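Local coordinates for substrate binding periplasmic protein (PDB 3LOP) that probably captures leucine or related amino acids in the periplasm, holding the ligand in the cleft between its two lobes, as type I periplasmic binding proteins do, at residues Val141-Val146 / Leu170-Ala174; Asp5-Ile9 / Glu45-Val50. All blocks are in the same frame, centred on the assembly; numbering follows the deposited sequence.

Contact 1: residues Val141-Val146 / Leu170-Ala174; sequences VTRIGV and LAITA
Gly145 and Ala174 form a single parallel beta bridge, with CA atoms 4.6 Å apart, where strand 144-149 meets the start of edge strand 174-178. Two backbone bonds flank the bridge. Thr173 N donates to Ile144 O at 2.9 Å, with an N-H...O angle of 151°. Val146 N donates to Ala174 O. Gly145 CA also meets Ala174 O in a short CA-H...O contact of 3.0 Å. The amide N of Ala174 is buried here without a partner.

Before the bridge the two backbones are farther apart, and one water links them. It donates to Thr142 O and to Ala171 O, and it accepts from Ile144 N. It also accepts from Thr173 OG1, at 3.0 Å. Four bonds therefore fix this water, and it ties 141-146 to 170-174 ahead of the point where direct pairing begins. Thr173 turns OG1 beside its own backbone N (chi1 -69°), which brings the hydroxyl to the water and within 3.4 Å of Arg143 CA. The side chains of Arg143 and Thr173 run side by side in the same direction.

The apolar contact is small. Ile172 crosses Val146 at about a right angle, its CD1 lying 3.9 Å from Val146 CG2. Ile172 CG2 rests 3.6 Å from Ile144 O. Farther back, a methyl of Leu170 reaches Thr142 CB at 4.2 Å through CD2.

The bridge closes the beta-alpha-beta unit of strand 144-149, helix 152-166 and strand 174-178. Val146, Ile144 and Ile172 pack on helix 152-166, and Leu170 touches helix 125-138. On its other side strand 144-149 pairs with strand 199-203, through backbone bonds from Gly145 to Ala199 and Phe201.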
# COMPACT_ATOMS: atom_id res chain seq x y z
N VAL A 141 -19.79 -13.28 13.96
CA VAL A 141 -20.22 -13.03 12.59
C VAL A 141 -20.14 -14.30 11.76
O VAL A 141 -19.14 -15.01 11.80
CB VAL A 141 -19.36 -11.93 11.93
CG1 VAL A 141 -19.71 -11.80 10.46
CG2 VAL A 141 -19.59 -10.61 12.65
N THR A 142 -21.19 -14.58 11.00
CA THR A 142 -21.21 -15.76 10.15
C THR A 142 -21.56 -15.46 8.69
O THR A 142 -21.34 -16.28 7.81
CB THR A 142 -22.20 -16.81 10.66
OG1 THR A 142 -23.51 -16.23 10.73
CG2 THR A 142 -21.79 -17.31 12.03
N ARG A 143 -22.10 -14.27 8.44
CA ARG A 143 -22.49 -13.89 7.09
C ARG A 143 -21.67 -12.72 6.59
O ARG A 143 -21.91 -11.57 6.95
CB ARG A 143 -23.98 -13.56 7.05
CG ARG A 143 -24.85 -14.73 7.50
CD ARG A 143 -26.33 -14.49 7.24
NE ARG A 143 -26.90 -13.44 8.09
CZ ARG A 143 -27.22 -13.61 9.37
NH1 ARG A 143 -27.03 -14.77 9.97
NH2 ARG A 143 -27.75 -12.60 10.05
N ILE A 144 -20.70 -13.03 5.73
CA ILE A 144 -19.80 -12.02 5.19
C ILE A 144 -19.90 -11.88 3.68
O ILE A 144 -19.94 -12.87 2.95
CB ILE A 144 -18.34 -12.37 5.58
CG1 ILE A 144 -18.21 -12.38 7.11
CG2 ILE A 144 -17.37 -11.37 4.96
CD1 ILE A 144 -16.87 -12.87 7.63
N GLY A 145 -19.94 -10.63 3.23
CA GLY A 145 -20.00 -10.34 1.81
C GLY A 145 -18.67 -9.74 1.41
O GLY A 145 -17.93 -9.24 2.26
N VAL A 146 -18.33 -9.80 0.13
CA VAL A 146 -17.06 -9.26 -0.33
C VAL A 146 -17.19 -8.47 -1.62
O VAL A 146 -17.79 -8.94 -2.59
CB VAL A 146 -16.02 -10.39 -0.57
CG1 VAL A 146 -14.69 -9.78 -1.00
CG2 VAL A 146 -15.85 -11.23 0.69
N LEU A 170 -16.70 -21.94 7.60
CA LEU A 170 -17.60 -20.93 7.04
C LEU A 170 -17.22 -20.64 5.60
O LEU A 170 -16.17 -21.05 5.13
CB LEU A 170 -17.52 -19.63 7.86
CG LEU A 170 -18.01 -19.67 9.31
CD1 LEU A 170 -17.59 -18.41 10.03
CD2 LEU A 170 -19.53 -19.83 9.34
N ALA A 171 -18.10 -19.93 4.89
CA ALA A 171 -17.84 -19.57 3.50
C ALA A 171 -18.45 -18.21 3.22
O ALA A 171 -19.33 -17.75 3.95
CB ALA A 171 -18.44 -20.62 2.57
N ILE A 172 -17.98 -17.55 2.17
CA ILE A 172 -18.50 -16.24 1.79
C ILE A 172 -19.98 -16.35 1.45
O ILE A 172 -20.39 -17.25 0.72
CB ILE A 172 -17.72 -15.68 0.58
CG1 ILE A 172 -16.26 -15.43 0.98
CG2 ILE A 172 -18.37 -14.39 0.09
CD1 ILE A 172 -15.37 -15.03 -0.17
N THR A 173 -20.77 -15.43 1.98
CA THR A 173 -22.21 -15.42 1.75
C THR A 173 -22.58 -14.81 0.41
O THR A 173 -23.48 -15.28 -0.28
CB THR A 173 -22.95 -14.65 2.87
OG1 THR A 173 -22.87 -15.40 4.08
CG2 THR A 173 -24.41 -14.43 2.50
N ALA A 174 -21.87 -13.74 0.03
CA ALA A 174 -22.14 -13.07 -1.23
C ALA A 174 -20.91 -12.29 -1.67
O ALA A 174 -20.13 -11.83 -0.84
CB ALA A 174 -23.32 -12.11 -1.07
O HOH W 1 -20.24 -15.78 5.39

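Contact 2: residues Asp5-Ile9 / Glu45-Val50; sequences DISVI and ETIRLV. With EDO (1,2-ethanediol), chain C.
The guanidinium of Arg48 meets Ser7 at its edge, and Val50 CG2 sits over one face, 3.6 Å above the plane and offset toward the rim. NE and NH2 both donate to Ser7 OG, a side-on grip of two nitrogens on one oxygen that lies near their plane. The bond from Arg48 NE to Ser7 OG is 2.9 Å long and bent, with an angle of 144° at the hydrogen. Arg48 leaves the backbone with CG anti to N (chi1 -180°) and bends at chi3, which brings the edge of the group to Ser7 OG. NH2 also makes a long, weak ion pair with Asp72.

The two strands are the parallel pair of a beta-alpha-beta unit, joined through helix 19-38, in a Rossmann-like sheet. Ile6 N, Arg48 N, Val8 N and Val50 N donate across in turn, and the Ile6 N to Thr46 O bond is nearly straight at 171°. The sheet face away from Ser7 and Arg48 carries Ile6, Val8, Ile47 and Leu49. Ile47 CD1 packs 3.7 Å from Ile6 CB, and Leu49 CD1 lies 4.1 Å from Val8 CG1. Helices 19-38 and 284-303 cover this face.

The side chains of Ile6 and Glu45 cross at about a right angle, with OE1 near Ile6 CG1; Glu45 OE2 is bonded to Lys306 N. On the outer edge of strand 47-53, a 1,2-ethanediol, probably from the crystallisation liquor, takes the Leu49 N-H on its O2 at 2.9 Å.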
# COMPACT_ATOMS: atom_id res chain seq x y z
N ASP A 5 24.51 12.31 -9.51
CA ASP A 5 23.53 11.99 -8.43
C ASP A 5 23.22 10.50 -8.42
O ASP A 5 23.62 9.77 -9.32
CB ASP A 5 22.21 12.74 -8.66
CG ASP A 5 22.41 14.22 -8.91
OD1 ASP A 5 23.05 14.89 -8.07
OD2 ASP A 5 21.92 14.71 -9.95
N ILE A 6 22.50 10.07 -7.39
CA ILE A 6 22.07 8.68 -7.28
C ILE A 6 20.58 8.75 -7.60
O ILE A 6 19.83 9.43 -6.90
CB ILE A 6 22.26 8.14 -5.85
CG1 ILE A 6 23.75 8.12 -5.50
CG2 ILE A 6 21.66 6.75 -5.74
CD1 ILE A 6 24.04 7.70 -4.08
N SER A 7 20.16 8.06 -8.65
CA SER A 7 18.76 8.10 -9.05
C SER A 7 17.91 6.93 -8.60
O SER A 7 18.38 5.80 -8.49
CB SER A 7 18.66 8.24 -10.57
OG SER A 7 19.15 9.50 -11.01
N VAL A 8 16.65 7.25 -8.33
CA VAL A 8 15.65 6.27 -7.91
C VAL A 8 14.42 6.58 -8.76
O VAL A 8 14.13 7.74 -9.03
CB VAL A 8 15.29 6.45 -6.41
CG1 VAL A 8 14.18 5.49 -6.02
CG2 VAL A 8 16.53 6.21 -5.56
N ILE A 9 13.71 5.55 -9.21
CA ILE A 9 12.54 5.78 -10.04
C ILE A 9 11.23 5.25 -9.45
O ILE A 9 11.23 4.40 -8.56
CB ILE A 9 12.71 5.16 -11.45
CG1 ILE A 9 12.93 3.65 -11.35
CG2 ILE A 9 13.88 5.82 -12.17
CD1 ILE A 9 12.90 2.94 -12.69
N GLU A 45 26.22 12.58 -1.44
CA GLU A 45 25.63 12.50 -2.77
C GLU A 45 24.15 12.88 -2.75
O GLU A 45 23.42 12.55 -1.81
CB GLU A 45 25.81 11.10 -3.35
CG GLU A 45 27.27 10.67 -3.47
CD GLU A 45 27.43 9.35 -4.18
OE1 GLU A 45 27.15 9.28 -5.39
OE2 GLU A 45 27.85 8.37 -3.53
N THR A 46 23.72 13.57 -3.81
CA THR A 46 22.33 14.00 -3.96
C THR A 46 21.48 12.86 -4.51
O THR A 46 21.89 12.18 -5.44
CB THR A 46 22.19 15.16 -4.97
OG1 THR A 46 23.02 16.26 -4.60
CG2 THR A 46 20.76 15.66 -5.02
N ILE A 47 20.30 12.68 -3.94
CA ILE A 47 19.40 11.64 -4.42
C ILE A 47 18.39 12.30 -5.36
O ILE A 47 17.83 13.34 -5.04
CB ILE A 47 18.63 10.96 -3.26
CG1 ILE A 47 19.62 10.38 -2.25
CG2 ILE A 47 17.71 9.88 -3.82
CD1 ILE A 47 20.58 9.36 -2.84
N ARG A 48 18.19 11.70 -6.52
CA ARG A 48 17.24 12.22 -7.48
C ARG A 48 16.14 11.20 -7.70
O ARG A 48 16.41 10.06 -8.08
CB ARG A 48 17.90 12.52 -8.83
CG ARG A 48 16.93 13.08 -9.86
CD ARG A 48 17.53 13.26 -11.24
NE ARG A 48 17.89 11.98 -11.86
CZ ARG A 48 18.02 11.80 -13.17
NH1 ARG A 48 17.82 12.81 -14.00
NH2 ARG A 48 18.35 10.60 -13.64
N LEU A 49 14.90 11.60 -7.43
CA LEU A 49 13.76 10.72 -7.62
C LEU A 49 13.06 11.12 -8.90
O LEU A 49 12.67 12.28 -9.07
CB LEU A 49 12.78 10.83 -6.45
CG LEU A 49 11.43 10.12 -6.64
CD1 LEU A 49 11.64 8.62 -6.80
CD2 LEU A 49 10.53 10.40 -5.45
N VAL A 50 12.91 10.17 -9.82
CA VAL A 50 12.25 10.41 -11.09
C VAL A 50 10.97 9.58 -11.08
O VAL A 50 11.00 8.38 -10.85
CB VAL A 50 13.14 9.98 -12.27
CG1 VAL A 50 12.47 10.34 -13.59
CG2 VAL A 50 14.50 10.65 -12.18
C1 EDO C . 14.41 14.16 -4.47
O1 EDO C . 12.98 14.17 -4.44
C2 EDO C . 14.90 15.03 -5.61
O2 EDO C . 14.57 14.41 -6.86

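Contacts 1 and 2 lie on opposite sides of the chain's centre, their centres 47 Å apart. They do not touch. Each pairs the edge strand of a parallel sheet with the strand next to it, and each closes a beta-alpha-beta unit, but the two sheets are different. Both contacts are partly buried. Contact 2 is the larger, with four bridged residue pairs, a buried apolar face and a polar arginine-serine grip on the other face. Contact 1 has a single bridge, two backbone bonds and a shared water, with little apolar packing. Neither contact includes a residue of the leucine pocket.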